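Local coordinates for putative lipoprotein GNA1162 (Neisseria meningitidis, PDB 4HRV) that is of unknown function but is probably a membrane-anchored lipoprotein of the GNA1162-like family, perhaps distantly related to the TolB N-terminal domain, at residues Gly33-Ala36 with Ser37-Ala40; Glu56-Phe59 with Lys60-Met64; Asn136-Ser139 with Gly140-Gly143. The protein carries 3 engineered substitutions. All blocks are in the same frame, centred on the assembly; numbering follows the deposited sequence.

All three contacts are local, each made inside one continuous run of chain, and they follow in sequence order within the GNA1162-like fold, a mixed sheet carrying helices. Interaction 1 joins helix 34-37 to helix 39-44, its centre about 8 Å from the centre of the chain. Interaction 2 ends helix 52-61 at the surface, its centre about 18 Å from that of interaction 1; the two touch where Leu35 packs on Glu56. Interaction 3 starts helix 139-154, with its centre about 36 Å from that of interaction 2, across the chain's centre. Interactions 1 and 3, centres about 19 Å apart, both meet the second subunit, whereas interaction 2 touches no other chain of the assembly.

Interaction 1 of 3, residues Gly33-Ala36 with Ser37-Ala40; sequences GMLA and STAA. Engineered in segment 33-36: Met34 (natural residue Val).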
loop_
_atom_site.group_PDB
_atom_site.type_symbol
_atom_site.label_atom_id
_atom_site.label_comp_id
_atom_site.label_asym_id
_atom_site.label_seq_id
_atom_site.Cartn_x
_atom_site.Cartn_y
_atom_site.Cartn_z
ATOM N N GLY B 33 -1.315 -16.639 5.120
ATOM C CA GLY B 33 -1.167 -15.707 6.224
ATOM C C GLY B 33 -1.870 -14.378 6.041
ATOM O O GLY B 33 -1.828 -13.519 6.920
HETATM N N MSE B 34 -2.518 -14.193 4.900
HETATM C CA MSE B 34 -3.151 -12.912 4.629
HETATM C C MSE B 34 -4.316 -12.614 5.581
HETATM O O MSE B 34 -4.453 -11.489 6.075
HETATM C CB MSE B 34 -3.607 -12.846 3.178
HETATM C CG MSE B 34 -4.337 -11.577 2.844
HETATM SE SE MSE B 34 -4.623 -11.418 0.929
HETATM C CE MSE B 34 -3.572 -9.802 0.602
ATOM N N LEU B 35 -5.152 -13.622 5.836
ATOM C CA LEU B 35 -6.294 -13.463 6.737
ATOM C C LEU B 35 -5.851 -12.873 8.072
ATOM O O LEU B 35 -6.430 -11.898 8.550
ATOM C CB LEU B 35 -7.009 -14.802 6.952
ATOM C CG LEU B 35 -8.273 -14.763 7.828
ATOM C CD1 LEU B 35 -9.210 -13.675 7.369
ATOM C CD2 LEU B 35 -8.984 -16.124 7.853
ATOM N N ALA B 36 -4.814 -13.465 8.661
ATOM C CA ALA B 36 -4.224 -12.964 9.906
ATOM C C ALA B 36 -3.772 -11.499 9.825
ATOM O O ALA B 36 -3.915 -10.736 10.784
ATOM C CB ALA B 36 -3.056 -13.847 10.320
ATOM N N SER B 37 -3.230 -11.103 8.682
ATOM C CA SER B 37 -2.692 -9.752 8.544
ATOM C C SER B 37 -3.753 -8.645 8.599
ATOM O O SER B 37 -3.415 -7.458 8.714
ATOM C CB SER B 37 -1.881 -9.627 7.251
ATOM O OG SER B 37 -2.721 -9.285 6.162
ATOM N N THR B 38 -5.033 -9.013 8.522
ATOM C CA THR B 38 -6.062 -7.993 8.419
ATOM C C THR B 38 -6.555 -7.553 9.791
ATOM O O THR B 38 -7.217 -6.530 9.914
ATOM C CB THR B 38 -7.278 -8.473 7.598
ATOM O OG1 THR B 38 -7.977 -9.484 8.334
ATOM C CG2 THR B 38 -6.840 -9.036 6.269
ATOM N N ALA B 39 -6.234 -8.325 10.822
ATOM C CA ALA B 39 -6.764 -8.038 12.152
ATOM C C ALA B 39 -6.291 -6.697 12.730
ATOM O O ALA B 39 -7.107 -5.898 13.178
ATOM C CB ALA B 39 -6.474 -9.184 13.118
ATOM N N ALA B 40 -4.987 -6.447 12.722
ATOM C CA ALA B 40 -4.465 -5.225 13.343
ATOM C C ALA B 40 -5.010 -3.950 12.693
ATOM O O ALA B 40 -5.552 -3.081 13.372
ATOM C CB ALA B 40 -2.937 -5.232 13.354
#
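Ser37 and Thr38 fold their hydroxyls back onto successive carbonyls of the turn before them, Met34 O and Leu35 O. Each hydroxyl stands between its own backbone N and carbonyl carbon (chi1 87° for Ser37, 69° for Thr38), which brings it back over the preceding turn. Ser37 OG donates to Met34 O at 2.8 Å, in the carbonyl plane and on a lone pair. Thr38 OG1 also arrives in plane, giving its proton to Leu35 O at 2.9 Å. That oxygen takes a second bond from Thr38 N at 3.2 Å, the amide standing above the carbonyl plane, so one residue grips it twice. The same torsion sets the methyl branch beside the backbone N, and Thr38 CG2 lies 3.4 Å from Met34 O.

Backbone support is thinner. Ser37 N makes two weak bonds, to Gly33 O and Met34 O, and Ala39 N reaches Ala36 O in another weak one. The evidence describes a weakly bonded turn, mostly of i to i+3 bonds, whose two hydroxyls add to the main-chain bonding as one short helix gives way to the next.

The CB atoms of Met34, an engineered residue modelled as selenomethionine, and of Leu35 point away from residues 37-40. Their side chains serve other surfaces: Met34 packs on Pro21 of strand 15-23 and on Ile90 and Val92 of strand 86-99, and also meets Gln152 of the second subunit. Leu35 touches Val18 and, on helix 52-61, Ala52 and Glu56, while Thr38 packs on Val18 and Ile90, placing the junction of helices 34-37 and 39-44 against the sheet.

Interaction 2 of 3, residues Glu56-Phe59 with Lys60-Met64; sequences EETF and KQNGM. Engineered in segment 60-64: Met64 (natural residue Leu).
Asn62 turns its side chain back to Thr58, and this pair, with the Phe59 carbonyl, forms the firmly bonded part of the contact that ends helix 52-61. Asn62 ND2 donates to Thr58 O at 2.7 Å, with the acceptor nearly in the amide plane and the N-H...O angle a straight 166°. Asn62 N reaches the same Thr58 O at 3.0 Å from the opposite face of the carbonyl plane, so the oxygen is clasped from two sides. The two side chains run alongside each other, pointing the same way, with Thr58 CG2 3.5 Å from Asn62 ND2.

Gly63, with its positive phi of 80°, is the C-prime residue of a Schellman motif. The defining pair of bonds runs from Met64 N to Phe59 O at 2.8 Å and from Gly63 N to Lys60 O at 3.0 Å. Phe59 itself is buried, its ring meeting that of Phe82 and packing on Leu78, Ile70 and Val19, whereas the engineered Met64, a selenomethionine, brings only CB obliquely near the ring.

The solvent side is looser. Glu57 OE2 accepts a weak bond from Gln61 NE2 at 3.0 Å, the N-H...O angle only 128° and the carboxylate and amide planes almost perpendicular. Lys60 is extended; its CD passes 3.9 Å from Glu57 OE1, but its ammonium group makes no contact with the carboxylate. Glu57, Thr58, Asn62 and Met64 also touch a crystal neighbour, so their side-chain poses may owe something to lattice packing.

Capping of the last helical carbonyls therefore rests on amide donors from Asn62, Gly63 and Met64, while the charged pair probably contributes at most a diffuse attraction.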
loop_
_atom_site.group_PDB
_atom_site.type_symbol
_atom_site.label_atom_id
_atom_site.label_comp_id
_atom_site.label_asym_id
_atom_site.label_seq_id
_atom_site.Cartn_x
_atom_site.Cartn_y
_atom_site.Cartn_z
ATOM N N GLU B 56 -11.505 -19.757 10.848
ATOM C CA GLU B 56 -11.120 -20.940 10.080
ATOM C C GLU B 56 -11.716 -22.188 10.697
ATOM O O GLU B 56 -12.207 -23.049 9.991
ATOM C CB GLU B 56 -9.593 -21.091 10.000
ATOM C CG GLU B 56 -8.869 -19.948 9.312
ATOM C CD GLU B 56 -7.350 -20.119 9.350
ATOM O OE1 GLU B 56 -6.879 -21.280 9.367
ATOM O OE2 GLU B 56 -6.628 -19.102 9.382
ATOM N N GLU B 57 -11.677 -22.279 12.023
ATOM C CA GLU B 57 -12.170 -23.468 12.708
ATOM C C GLU B 57 -13.685 -23.607 12.604
ATOM O O GLU B 57 -14.204 -24.717 12.462
ATOM C CB GLU B 57 -11.732 -23.492 14.175
ATOM C CG GLU B 57 -12.328 -24.649 14.987
ATOM C CD GLU B 57 -11.899 -26.022 14.484
ATOM O OE1 GLU B 57 -10.815 -26.128 13.867
ATOM O OE2 GLU B 57 -12.653 -26.996 14.705
ATOM N N THR B 58 -14.398 -22.486 12.675
ATOM C CA THR B 58 -15.854 -22.535 12.526
ATOM C C THR B 58 -16.264 -23.009 11.136
ATOM O O THR B 58 -17.199 -23.788 10.995
ATOM C CB THR B 58 -16.518 -21.177 12.835
ATOM O OG1 THR B 58 -16.388 -20.912 14.234
ATOM C CG2 THR B 58 -18.000 -21.197 12.466
ATOM N N PHE B 59 -15.574 -22.537 10.104
ATOM C CA PHE B 59 -15.865 -23.030 8.762
ATOM C C PHE B 59 -15.561 -24.519 8.651
ATOM O O PHE B 59 -16.326 -25.270 8.058
ATOM C CB PHE B 59 -15.110 -22.238 7.701
ATOM C CG PHE B 59 -15.744 -20.919 7.382
ATOM C CD1 PHE B 59 -17.003 -20.872 6.796
ATOM C CD2 PHE B 59 -15.103 -19.734 7.688
ATOM C CE1 PHE B 59 -17.602 -19.664 6.505
ATOM C CE2 PHE B 59 -15.696 -18.522 7.403
ATOM C CZ PHE B 59 -16.959 -18.488 6.815
ATOM N N LYS B 60 -14.446 -24.942 9.231
ATOM C CA LYS B 60 -14.075 -26.350 9.190
ATOM C C LYS B 60 -15.163 -27.199 9.842
ATOM O O LYS B 60 -15.565 -28.226 9.303
ATOM C CB LYS B 60 -12.718 -26.593 9.858
ATOM C CG LYS B 60 -12.420 -28.070 10.100
ATOM C CD LYS B 60 -11.000 -28.298 10.597
ATOM C CE LYS B 60 -10.646 -29.788 10.586
ATOM N NZ LYS B 60 -9.206 -30.053 10.887
ATOM N N GLN B 61 -15.651 -26.763 10.996
ATOM C CA GLN B 61 -16.685 -27.510 11.687
ATOM C C GLN B 61 -17.977 -27.531 10.881
ATOM O O GLN B 61 -18.776 -28.456 11.000
ATOM C CB GLN B 61 -16.927 -26.936 13.081
ATOM C CG GLN B 61 -15.730 -27.075 13.994
ATOM C CD GLN B 61 -16.059 -26.740 15.428
ATOM O OE1 GLN B 61 -17.077 -26.108 15.707
ATOM N NE2 GLN B 61 -15.205 -27.170 16.351
ATOM N N ASN B 62 -18.177 -26.511 10.055
ATOM C CA ASN B 62 -19.360 -26.460 9.205
ATOM C C ASN B 62 -19.124 -27.087 7.841
ATOM O O ASN B 62 -19.864 -26.825 6.897
ATOM C CB ASN B 62 -19.866 -25.025 9.042
ATOM C CG ASN B 62 -20.618 -24.530 10.265
ATOM O OD1 ASN B 62 -21.828 -24.748 10.397
ATOM N ND2 ASN B 62 -19.908 -23.870 11.170
ATOM N N GLY B 63 -18.089 -27.917 7.740
ATOM C CA GLY B 63 -17.812 -28.633 6.511
ATOM C C GLY B 63 -17.088 -27.857 5.418
ATOM O O GLY B 63 -16.882 -28.387 4.333
HETATM N N MSE B 64 -16.686 -26.616 5.683
HETATM C CA MSE B 64 -16.059 -25.805 4.632
HETATM C C MSE B 64 -14.617 -25.395 4.914
HETATM O O MSE B 64 -14.292 -24.926 6.002
HETATM C CB MSE B 64 -16.880 -24.544 4.346
HETATM C CG MSE B 64 -18.163 -24.791 3.579
HETATM SE SE MSE B 64 -18.852 -23.168 2.722
HETATM C CE MSE B 64 -20.507 -23.933 1.998
#

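Interaction 3 of 3, residues Asn136-Ser139 with Gly140-Gly143; sequences NSNS and GLLG
Asn138 and Leu141 meet at the start of helix 139-154, where Asn138 occupies the N-cap position. CG of Asn138 stands anti to its backbone N (chi1 -171°), a torsion that carries the side chain toward the first turn instead of back along the incoming loop. There Asn138 CG lies 3.7 Å from Leu141 CG and 3.8 Å from Leu141 CD1, the two side chains crossing at a slant. Leu141 takes the complementary conformation: with chi1 at -60° its CG sits beside the backbone N, on the side of the helix facing the cap residue. The amide of Asn138 is probably turned over in the model, so the placement of its oxygen and nitrogen is not used as evidence here; the carbon contacts do not depend on it.

Leu142 is set differently. Its first torsion, -123°, departs from the usual staggered values, and its branches lead off from residues 136-139 to pack on Ile130 and Glu132 of strand 122-133. Its CB nevertheless remains 3.6 Å from Asn138 O.

The cap residue is fixed from outside as well, since Asn138 N donates to Glu132 OE2. The second subunit closes over the same helix start: its Tyr47 packs on Asn138, its Trp124 on Leu141 and its Ile153 on Leu142, so this end of helix 139-154 belongs to the dimer contact as well as to the chain's own fold.

In the backbone, the first helical bond runs from Leu142 N to Asn138 O at 3.1 Å, in the carbonyl plane, and the next is shorter: Gly143 N reaches Ser139 O at 2.7 Å.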
loop_
_atom_site.group_PDB
_atom_site.type_symbol
_atom_site.label_atom_id
_atom_site.label_comp_id
_atom_site.label_asym_id
_atom_site.label_seq_id
_atom_site.Cartn_x
_atom_site.Cartn_y
_atom_site.Cartn_z
ATOM N N ASN B 136 16.379 -5.586 -4.469
ATOM C CA ASN B 136 16.527 -4.840 -3.217
ATOM C C ASN B 136 15.244 -4.719 -2.388
ATOM O O ASN B 136 14.855 -3.612 -2.000
ATOM C CB ASN B 136 17.090 -3.438 -3.484
ATOM C CG ASN B 136 18.444 -3.462 -4.177
ATOM O OD1 ASN B 136 19.473 -3.726 -3.551
ATOM N ND2 ASN B 136 18.453 -3.161 -5.474
ATOM N N SER B 137 14.600 -5.850 -2.105
ATOM C CA SER B 137 13.343 -5.859 -1.352
ATOM C C SER B 137 13.458 -5.115 -0.021
ATOM O O SER B 137 14.490 -5.169 0.646
ATOM C CB SER B 137 12.866 -7.295 -1.117
ATOM N N ASN B 138 12.393 -4.413 0.351
ATOM C CA ASN B 138 12.374 -3.594 1.561
ATOM C C ASN B 138 10.939 -3.200 1.944
ATOM O O ASN B 138 10.348 -2.290 1.354
ATOM C CB ASN B 138 13.247 -2.343 1.364
ATOM C CG ASN B 138 13.446 -1.547 2.648
ATOM O OD1 ASN B 138 14.575 -1.222 3.021
ATOM N ND2 ASN B 138 12.355 -1.220 3.319
ATOM N N SER B 139 10.391 -3.894 2.942
ATOM C CA SER B 139 9.018 -3.662 3.395
ATOM C C SER B 139 8.817 -2.258 3.948
ATOM O O SER B 139 7.751 -1.665 3.776
ATOM C CB SER B 139 8.622 -4.696 4.455
ATOM O OG SER B 139 7.445 -4.289 5.138
ATOM N N GLY B 140 9.844 -1.733 4.615
ATOM C CA GLY B 140 9.780 -0.399 5.188
ATOM C C GLY B 140 9.475 0.652 4.138
ATOM O O GLY B 140 8.537 1.432 4.286
ATOM N N LEU B 141 10.272 0.667 3.071
ATOM C CA LEU B 141 10.082 1.615 1.981
ATOM C C LEU B 141 8.787 1.381 1.205
ATOM O O LEU B 141 8.126 2.333 0.821
ATOM C CB LEU B 141 11.290 1.585 1.029
ATOM C CG LEU B 141 12.603 1.957 1.715
ATOM C CD1 LEU B 141 13.800 1.797 0.784
ATOM C CD2 LEU B 141 12.532 3.388 2.254
ATOM N N LEU B 142 8.436 0.121 0.946
ATOM C CA LEU B 142 7.177 -0.177 0.268
ATOM C C LEU B 142 6.020 0.283 1.134
ATOM O O LEU B 142 5.034 0.824 0.639
ATOM C CB LEU B 142 7.029 -1.673 -0.004
ATOM C CG LEU B 142 6.811 -2.124 -1.454
ATOM C CD1 LEU B 142 6.032 -3.438 -1.477
ATOM C CD2 LEU B 142 6.103 -1.074 -2.273
ATOM N N GLY B 143 6.165 0.078 2.437
ATOM C CA GLY B 143 5.195 0.561 3.400
ATOM C C GLY B 143 4.993 2.058 3.316
ATOM O O GLY B 143 3.851 2.534 3.251
#